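Local coordinates for N-acetyltransferase family protein (Bacillus anthracis, PDB 3LNB) that acetylates arylamines, probably with acetyl-coenzyme A as donor, and inactivates sulfamethoxazole, at residues Tyr286-Ile289 / Leu290-Phe294. The protein carries 1 engineered substitution. Numbering follows the deposited sequence.
Sequences YARI and LRESF
Tyr286 O accepts Leu290 N at 2.9 Å, the first of four bonds in which the carbonyls of one helical turn are taken up in order by the amides of the next. Its N-H...O angle of 169° is almost straight. Arg291 N reaches Ala287 O at a longer 3.2 Å, tilted from the carbonyl plane. Glu292 N then closes on Arg288 O at 2.8 Å, and Ser293 N on Ile289 O at 2.7 Å; the Phe294 N bond to Leu290 O is weak. Helix 283-294, C-terminal in the modelled chain, lies amphipathically against the antiparallel sheet containing strands 252-256 and 259-263. On its apolar side the Tyr286 and Leu290 side chains lie side by side, Tyr286 CE1 3.8 Å from Leu290 CD1, and both also touch Leu71 of helix 71-75, while Phe294 packs on Ile261 and Leu263. Ser293 OG, beside the backbone N, lies near Ile289 CG2 and is satisfied by the hydroxyl of Tyr268. On the polar side the charged side chains meet at longer range. Glu292 OE1 comes to the guanidinium edge of Arg288, near its plane, but Arg288 NH1 stays 3.9 Å from it in a long salt bridge, with carboxylate and guanidinium planes 76° apart. A bend at chi3 (57°) turns the Arg288 head back, and its NH2 forms a second salt bridge, to Asp285. Arg291, likewise bent, lays one guanidinium face over Arg288 CA.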
ATOM      1  N   TYR A 286     -22.484   5.704   4.822  1.00 24.91           N
ATOM      2  CA  TYR A 286     -21.227   5.773   4.089  1.00 24.13           C
ATOM      3  C   TYR A 286     -20.393   6.999   4.425  1.00 22.84           C
ATOM      4  O   TYR A 286     -19.239   6.884   4.841  1.00 20.01           O
ATOM      5  CB  TYR A 286     -21.509   5.724   2.582  1.00 22.45           C
ATOM      6  CG  TYR A 286     -20.264   5.658   1.721  1.00 22.35           C
ATOM      7  CD1 TYR A 286     -19.731   6.810   1.136  1.00 21.75           C
ATOM      8  CD2 TYR A 286     -19.595   4.445   1.524  1.00 20.66           C
ATOM      9  CE1 TYR A 286     -18.558   6.758   0.379  1.00 21.48           C
ATOM     10  CE2 TYR A 286     -18.423   4.382   0.770  1.00 20.11           C
ATOM     11  CZ  TYR A 286     -17.907   5.540   0.204  1.00 19.31           C
ATOM     12  OH  TYR A 286     -16.736   5.488  -0.514  1.00 18.50           O
ATOM     13  N   ALA A 287     -20.988   8.169   4.231  1.00 23.29           N
ATOM     14  CA  ALA A 287     -20.324   9.431   4.500  1.00 23.29           C
ATOM     15  C   ALA A 287     -19.821   9.482   5.941  1.00 23.16           C
ATOM     16  O   ALA A 287     -18.692   9.901   6.201  1.00 23.12           O
ATOM     17  CB  ALA A 287     -21.295  10.583   4.229  1.00 25.10           C
ATOM     18  N   ARG A 288     -20.661   9.040   6.872  1.00 22.45           N
ATOM     19  CA  ARG A 288     -20.317   9.027   8.287  1.00 23.07           C
ATOM     20  C   ARG A 288     -19.167   8.080   8.617  1.00 21.39           C
ATOM     21  O   ARG A 288     -18.246   8.459   9.331  1.00 21.82           O
ATOM     22  CB  ARG A 288     -21.535   8.643   9.123  1.00 24.60           C
ATOM     23  CG  ARG A 288     -21.240   8.464  10.613  1.00 26.55           C
ATOM     24  CD  ARG A 288     -22.521   8.142  11.385  1.00 29.29           C
ATOM     25  NE  ARG A 288     -23.185   6.944  10.872  1.00 31.54           N
ATOM     26  CZ  ARG A 288     -22.710   5.704  11.000  1.00 33.73           C
ATOM     27  NH1 ARG A 288     -21.558   5.483  11.628  1.00 32.00           N
ATOM     28  NH2 ARG A 288     -23.389   4.676  10.502  1.00 33.77           N
ATOM     29  N   ILE A 289     -19.225   6.846   8.116  1.00 21.01           N
ATOM     30  CA  ILE A 289     -18.153   5.887   8.392  1.00 20.38           C
ATOM     31  C   ILE A 289     -16.841   6.371   7.780  1.00 19.19           C
ATOM     32  O   ILE A 289     -15.799   6.299   8.422  1.00 19.23           O
ATOM     33  CB  ILE A 289     -18.492   4.476   7.856  1.00 19.85           C
ATOM     34  CG1 ILE A 289     -19.802   3.995   8.482  1.00 21.08           C
ATOM     35  CG2 ILE A 289     -17.372   3.488   8.230  1.00 21.40           C
ATOM     36  CD1 ILE A 289     -20.370   2.739   7.858  1.00 20.90           C
ATOM     37  N   LEU A 290     -16.892   6.879   6.550  1.00 19.00           N
ATOM     38  CA  LEU A 290     -15.685   7.391   5.901  1.00 19.96           C
ATOM     39  C   LEU A 290     -15.010   8.366   6.851  1.00 21.05           C
ATOM     40  O   LEU A 290     -13.812   8.262   7.130  1.00 20.35           O
ATOM     41  CB  LEU A 290     -16.016   8.149   4.609  1.00 21.12           C
ATOM     42  CG  LEU A 290     -15.664   7.542   3.248  1.00 20.13           C
ATOM     43  CD1 LEU A 290     -15.831   8.609   2.173  1.00 21.08           C
ATOM     44  CD2 LEU A 290     -14.237   7.021   3.252  1.00 22.06           C
ATOM     45  N   ARG A 291     -15.803   9.311   7.351  1.00 20.82           N
ATOM     46  CA  ARG A 291     -15.305  10.335   8.256  1.00 22.16           C
ATOM     47  C   ARG A 291     -14.831   9.786   9.595  1.00 21.74           C
ATOM     48  O   ARG A 291     -13.650   9.887   9.934  1.00 21.42           O
ATOM     49  CB  ARG A 291     -16.394  11.399   8.489  1.00 22.59           C
ATOM     50  CG  ARG A 291     -16.008  12.506   9.472  1.00 23.16           C
ATOM     51  CD  ARG A 291     -17.132  13.546   9.637  1.00 25.86           C
ATOM     52  NE  ARG A 291     -18.350  12.965  10.203  1.00 26.65           N
ATOM     53  CZ  ARG A 291     -19.477  12.771   9.519  1.00 29.28           C
ATOM     54  NH1 ARG A 291     -19.555  13.116   8.235  1.00 29.20           N
ATOM     55  NH2 ARG A 291     -20.528  12.222  10.114  1.00 27.82           N
ATOM     56  N   GLU A 292     -15.752   9.186  10.341  1.00 22.10           N
ATOM     57  CA  GLU A 292     -15.455   8.665  11.665  1.00 22.68           C
ATOM     58  C   GLU A 292     -14.451   7.525  11.752  1.00 22.54           C
ATOM     59  O   GLU A 292     -13.665   7.468  12.700  1.00 21.89           O
ATOM     60  CB  GLU A 292     -16.747   8.234  12.358  1.00 25.35           C
ATOM     61  CG  GLU A 292     -17.856   9.266  12.265  1.00 28.59           C
ATOM     62  CD  GLU A 292     -18.894   9.120  13.366  1.00 30.52           C
ATOM     63  OE1 GLU A 292     -19.292   7.973  13.682  1.00 29.00           O
ATOM     64  OE2 GLU A 292     -19.322  10.167  13.908  1.00 32.32           O
ATOM     65  N   SER A 293     -14.467   6.612  10.788  1.00 19.18           N
ATOM     66  CA  SER A 293     -13.541   5.488  10.859  1.00 19.50           C
ATOM     67  C   SER A 293     -12.250   5.676  10.068  1.00 18.28           C
ATOM     68  O   SER A 293     -11.221   5.109  10.425  1.00 18.77           O
ATOM     69  CB  SER A 293     -14.240   4.200  10.404  1.00 19.56           C
ATOM     70  OG  SER A 293     -15.340   3.888  11.252  1.00 21.80           O
ATOM     71  N   PHE A 294     -12.295   6.475   9.008  1.00 18.17           N
ATOM     72  CA  PHE A 294     -11.114   6.676   8.181  1.00 19.45           C
ATOM     73  C   PHE A 294     -10.538   8.083   8.148  1.00 20.70           C
ATOM     74  O   PHE A 294      -9.496   8.310   7.531  1.00 20.09           O
ATOM     75  CB  PHE A 294     -11.402   6.235   6.745  1.00 17.65           C
ATOM     76  CG  PHE A 294     -11.758   4.787   6.619  1.00 16.22           C
ATOM     77  CD1 PHE A 294     -13.088   4.387   6.562  1.00 14.83           C
ATOM     78  CD2 PHE A 294     -10.759   3.820   6.558  1.00 15.61           C
ATOM     79  CE1 PHE A 294     -13.419   3.042   6.446  1.00 16.25           C
ATOM     80  CE2 PHE A 294     -11.075   2.479   6.442  1.00 14.19           C
ATOM     81  CZ  PHE A 294     -12.412   2.083   6.384  1.00 15.34           C
TER